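Local coordinates for protein putative silent information regulator 2 (Leishmania infantum, PDB 5OL0) that probably removes acetyl groups from protein lysines, consuming NAD and releasing nicotinamide and O-acetyl-ADP-ribose, as a class I sirtuin with a bound zinc ion, at residues Phe102-Ala106 with Val107-Ile111; Leu303-Arg306 with Met307-Ser310. All blocks are in the same frame, centred on the assembly; numbering follows the deposited sequence.

Contact 1 (Phe102-Ala106 with Val107-Ile111); sequences FQPTA and VHHFI
Val107 meets the hydroxyl of Thr105 at the start of helix 106-116, where Thr105 is the N-cap and the loop from helix 85-95 turns into the first helical turn of this buried part of the sirtuin Rossmann-like domain. The capping bond from Val107 N to Thr105 OG1 is weak, 3.2 Å with an N-H...O angle of 121°, and Val107 N also donates to Gln287 OE1. Threonine suits the cap because its hydroxyl can accept from a backbone N at the helix start, and chi1 of 76° brings OG1 within reach of Val107 N; the same hydroxyl is also hydrogen-bonded to Ala44 O. Beside it Val107 CB packs 3.6 Å from Thr105 OG1, and the valine side chain goes on to Val290 of helix 286-296.

His108 folds back past the cap with CG beside its own backbone N. Its CB lies 3.7 Å from Pro104 CB, CD2 approaches Thr105 OG1, and NE2 is hydrogen-bonded to Ser45 OG, so the imidazole is fixed at its far end. Asp129, probably an NAD-binding residue, is close by.

His109 begins the regular helical bonding: its N donates to Thr105 O at 3.0 Å, nearly straight at 173°. Pro104, rigid and without an amide hydrogen, suits the loop just before the cap; its CB sits over one face of the His109 imidazole, 4.1 Å from the ring centroid, in a CH-pi contact.

The Phe110 ring leads off to Val290 and Leu293, while Phe110 N donates to Ala106 O at 2.8 Å.

Contact 2 (Leu303-Arg306 with Met307-Ser310); sequences LAKR and MRLS
The Met307 side chain crosses that of Leu303, four residues earlier in helix 300-308, at a slant. It can be followed outward: CB and CG both lie against Leu303 O, CG at 3.3 Å, and SD reaches Leu303 CG at 3.9 Å. With chi1 of -75° CG stands beside the backbone N, which keeps the first part of the chain by the Leu303 carbonyl; the bend at chi3 then carries CE away to Ala106 of helix 106-116. A flexible thioether suits this place, since it can follow the leucine and still turn into the neighbouring helix.

The backbone beneath is helical, with Met307 N hydrogen-bonded to Leu303 O at 3.0 Å and Arg308 N to Ala304 O at 3.0 Å. Arg308 curls back at chi3, placing one guanidinium face over Ala304 O and Lys305 CA, with NH2 3.6 Å from Lys305 CA. Leu309 rests its CD1 4.1 Å from Lys305 CG, and Ser310 OG lies 3.0 Å from Arg306 O.

Apolar contact thus prevails on the inward Leu303 side, whereas the exposed side combines the Leu309 methyls on the Lys305 stem with a guanidinium that meets Ala304 O by its face, NH1 making no hydrogen bond there.

Overall arrangement
Contact 1 is buried, contact 2 lies at the surface, and their centres are about 9 Å apart on the same side of the chain's centre. Both are local contacts along the chain, one at the start of helix 106-116 and the other near the end of helix 300-308, and the two helices pack together, with the His109 ring against Arg306 CB and Ser310. Helix 286-296 is a shared neighbour, meeting Val107 and Phe110 as well as Leu303. In contact 1 a capping hydroxyl and imidazoles work in a closed setting near probable NAD-binding residues; contact 2, farther out, relies on backbone bonds, thioether packing and long charged chains.

Contact 1 (Phe102-Ala106 with Val107-Ile111)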
loop_
_atom_site.group_PDB
_atom_site.type_symbol
_atom_site.label_atom_id
_atom_site.label_comp_id
_atom_site.label_asym_id
_atom_site.label_seq_id
_atom_site.Cartn_x
_atom_site.Cartn_y
_atom_site.Cartn_z
ATOM N N PHE A 102 8.954 3.014 12.113
ATOM C CA PHE A 102 9.095 3.805 10.913
ATOM C C PHE A 102 8.176 5.047 10.976
ATOM O O PHE A 102 7.143 5.090 11.675
ATOM C CB PHE A 102 8.778 2.939 9.671
ATOM C CG PHE A 102 9.742 1.827 9.457
ATOM C CD1 PHE A 102 11.067 2.104 9.200
ATOM C CD2 PHE A 102 9.351 0.536 9.546
ATOM C CE1 PHE A 102 11.960 1.110 8.977
ATOM C CE2 PHE A 102 10.263 -0.486 9.384
ATOM C CZ PHE A 102 11.556 -0.204 9.067
ATOM N N GLN A 103 8.561 6.053 10.227
ATOM C CA GLN A 103 7.779 7.274 10.155
ATOM C C GLN A 103 7.251 7.531 8.727
ATOM O O GLN A 103 7.874 7.149 7.768
ATOM C CB GLN A 103 8.690 8.441 10.499
ATOM C CG GLN A 103 9.384 8.401 11.856
ATOM C CD GLN A 103 10.329 9.597 11.969
ATOM O OE1 GLN A 103 10.017 10.553 12.654
ATOM N NE2 GLN A 103 11.449 9.584 11.224
ATOM N N PRO A 104 6.171 8.279 8.608
ATOM C CA PRO A 104 5.624 8.535 7.283
ATOM C C PRO A 104 6.525 9.315 6.389
ATOM O O PRO A 104 7.259 10.154 6.851
ATOM C CB PRO A 104 4.362 9.355 7.548
ATOM C CG PRO A 104 4.086 9.245 8.989
ATOM C CD PRO A 104 5.304 8.778 9.693
ATOM N N THR A 105 6.406 9.039 5.102
ATOM C CA THR A 105 7.128 9.702 4.031
ATOM C C THR A 105 6.323 10.899 3.481
ATOM O O THR A 105 5.178 11.142 3.876
ATOM C CB THR A 105 7.474 8.755 2.868
ATOM O OG1 THR A 105 6.310 8.492 2.068
ATOM C CG2 THR A 105 8.148 7.443 3.337
ATOM N N ALA A 106 6.944 11.632 2.569
ATOM C CA ALA A 106 6.288 12.693 1.829
ATOM C C ALA A 106 5.012 12.196 1.115
ATOM O O ALA A 106 3.975 12.843 1.180
ATOM C CB ALA A 106 7.272 13.300 0.836
ATOM N N VAL A 107 5.045 11.011 0.516
ATOM C CA VAL A 107 3.821 10.458 -0.092
ATOM C C VAL A 107 2.696 10.354 0.967
ATOM O O VAL A 107 1.551 10.728 0.717
ATOM C CB VAL A 107 4.115 9.059 -0.691
ATOM C CG1 VAL A 107 2.836 8.293 -0.976
ATOM C CG2 VAL A 107 4.955 9.162 -1.968
ATOM N N HIS A 108 3.018 9.769 2.110
ATOM C CA HIS A 108 2.032 9.557 3.158
ATOM C C HIS A 108 1.375 10.870 3.699
ATOM O O HIS A 108 0.109 10.988 3.926
ATOM C CB HIS A 108 2.635 8.713 4.294
ATOM C CG HIS A 108 3.153 7.365 3.871
ATOM N ND1 HIS A 108 2.329 6.274 3.692
ATOM C CD2 HIS A 108 4.405 6.923 3.610
ATOM C CE1 HIS A 108 3.055 5.232 3.329
ATOM N NE2 HIS A 108 4.314 5.593 3.284
ATOM N N HIS A 109 2.233 11.843 3.955
ATOM C CA HIS A 109 1.787 13.168 4.357
ATOM C C HIS A 109 0.958 13.811 3.235
ATOM O O HIS A 109 -0.009 14.473 3.516
ATOM C CB HIS A 109 2.990 14.060 4.702
ATOM C CG HIS A 109 3.667 13.668 5.975
ATOM N ND1 HIS A 109 2.984 13.575 7.162
ATOM C CD2 HIS A 109 4.948 13.332 6.243
ATOM C CE1 HIS A 109 3.822 13.212 8.109
ATOM N NE2 HIS A 109 5.024 13.093 7.587
ATOM N N PHE A 110 1.368 13.637 1.987
ATOM C CA PHE A 110 0.593 14.175 0.874
ATOM C C PHE A 110 -0.850 13.670 0.877
ATOM O O PHE A 110 -1.768 14.406 0.620
ATOM C CB PHE A 110 1.284 13.884 -0.467
ATOM C CG PHE A 110 0.554 14.429 -1.660
ATOM C CD1 PHE A 110 0.497 15.794 -1.881
ATOM C CD2 PHE A 110 -0.045 13.586 -2.593
ATOM C CE1 PHE A 110 -0.175 16.330 -2.963
ATOM C CE2 PHE A 110 -0.687 14.111 -3.720
ATOM C CZ PHE A 110 -0.779 15.493 -3.894
ATOM N N ILE A 111 -1.021 12.379 1.100
ATOM C CA ILE A 111 -2.332 11.841 1.097
ATOM C C ILE A 111 -3.179 12.471 2.230
ATOM O O ILE A 111 -4.381 12.697 2.094
ATOM C CB ILE A 111 -2.247 10.257 1.217
ATOM C CG1 ILE A 111 -1.545 9.655 0.011
ATOM C CG2 ILE A 111 -3.634 9.699 1.360
ATOM C CD1 ILE A 111 -1.211 8.175 0.152
HETATM O O HOH W 1 7.343 11.656 8.867
#

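Contact 2 (Leu303-Arg306 with Met307-Ser310)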
loop_
_atom_site.group_PDB
_atom_site.type_symbol
_atom_site.label_atom_id
_atom_site.label_comp_id
_atom_site.label_asym_id
_atom_site.label_seq_id
_atom_site.Cartn_x
_atom_site.Cartn_y
_atom_site.Cartn_z
ATOM N N LEU A 303 2.899 20.784 3.110
ATOM C CA LEU A 303 3.671 19.547 3.041
ATOM C C LEU A 303 5.003 19.650 3.739
ATOM O O LEU A 303 5.394 18.697 4.377
ATOM C CB LEU A 303 3.924 19.076 1.587
ATOM C CG LEU A 303 4.647 17.729 1.400
ATOM C CD1 LEU A 303 3.934 16.535 2.060
ATOM C CD2 LEU A 303 4.789 17.473 -0.088
ATOM N N ALA A 304 5.721 20.770 3.558
ATOM C CA ALA A 304 7.050 20.956 4.190
ATOM C C ALA A 304 6.837 21.014 5.704
ATOM O O ALA A 304 7.573 20.416 6.466
ATOM C CB ALA A 304 7.735 22.215 3.680
ATOM N N LYS A 305 5.740 21.615 6.115
ATOM C CA LYS A 305 5.407 21.680 7.508
ATOM C C LYS A 305 5.097 20.295 8.090
ATOM O O LYS A 305 5.459 20.029 9.238
ATOM C CB LYS A 305 4.201 22.590 7.718
ATOM C CG LYS A 305 3.816 22.730 9.187
ATOM C CD LYS A 305 2.759 23.800 9.411
ATOM C CE LYS A 305 2.446 23.922 10.901
ATOM N NZ LYS A 305 1.040 24.352 11.084
ATOM N N ARG A 306 4.418 19.406 7.362
ATOM C CA ARG A 306 4.195 18.056 7.908
ATOM C C ARG A 306 5.490 17.265 7.969
ATOM O O ARG A 306 5.756 16.498 8.913
ATOM C CB ARG A 306 3.202 17.253 7.084
ATOM C CG ARG A 306 1.799 17.732 7.166
ATOM C CD ARG A 306 1.151 17.323 8.458
ATOM N NE ARG A 306 0.043 18.216 8.741
ATOM C CZ ARG A 306 -1.130 18.242 8.103
ATOM N NH1 ARG A 306 -1.409 17.398 7.113
ATOM N NH2 ARG A 306 -2.057 19.129 8.469
ATOM N N MET A 307 6.291 17.420 6.941
ATOM C CA MET A 307 7.543 16.721 6.862
ATOM C C MET A 307 8.578 17.100 7.958
ATOM O O MET A 307 9.201 16.221 8.536
ATOM C CB MET A 307 8.112 16.919 5.491
ATOM C CG MET A 307 7.349 16.049 4.486
ATOM S SD MET A 307 7.959 16.401 2.865
ATOM C CE MET A 307 9.458 15.392 2.941
ATOM N N ARG A 308 8.750 18.378 8.250
ATOM C CA ARG A 308 9.587 18.807 9.403
ATOM C C ARG A 308 9.046 18.293 10.724
ATOM O O ARG A 308 9.808 17.729 11.521
ATOM C CB ARG A 308 9.701 20.335 9.498
ATOM C CG ARG A 308 10.794 20.938 8.610
ATOM C CD ARG A 308 11.037 22.409 8.930
ATOM N NE ARG A 308 9.766 23.141 9.008
ATOM C CZ ARG A 308 9.046 23.562 7.964
ATOM N NH1 ARG A 308 9.456 23.345 6.705
ATOM N NH2 ARG A 308 7.899 24.215 8.189
ATOM N N LEU A 309 7.728 18.470 10.920
ATOM C CA LEU A 309 7.007 18.073 12.156
ATOM C C LEU A 309 7.154 16.593 12.544
ATOM O O LEU A 309 6.797 16.220 13.669
ATOM C CB LEU A 309 5.500 18.468 12.115
ATOM C CG LEU A 309 5.056 19.841 12.690
ATOM C CD1 LEU A 309 5.898 21.049 12.271
ATOM C CD2 LEU A 309 3.592 20.110 12.370
ATOM N N SER A 310 7.680 15.760 11.646
ATOM C CA SER A 310 7.919 14.367 11.983
ATOM C C SER A 310 9.028 13.699 11.170
ATOM O O SER A 310 8.867 12.560 10.757
ATOM C CB SER A 310 6.597 13.617 11.827
ATOM O OG SER A 310 5.993 13.992 10.604
#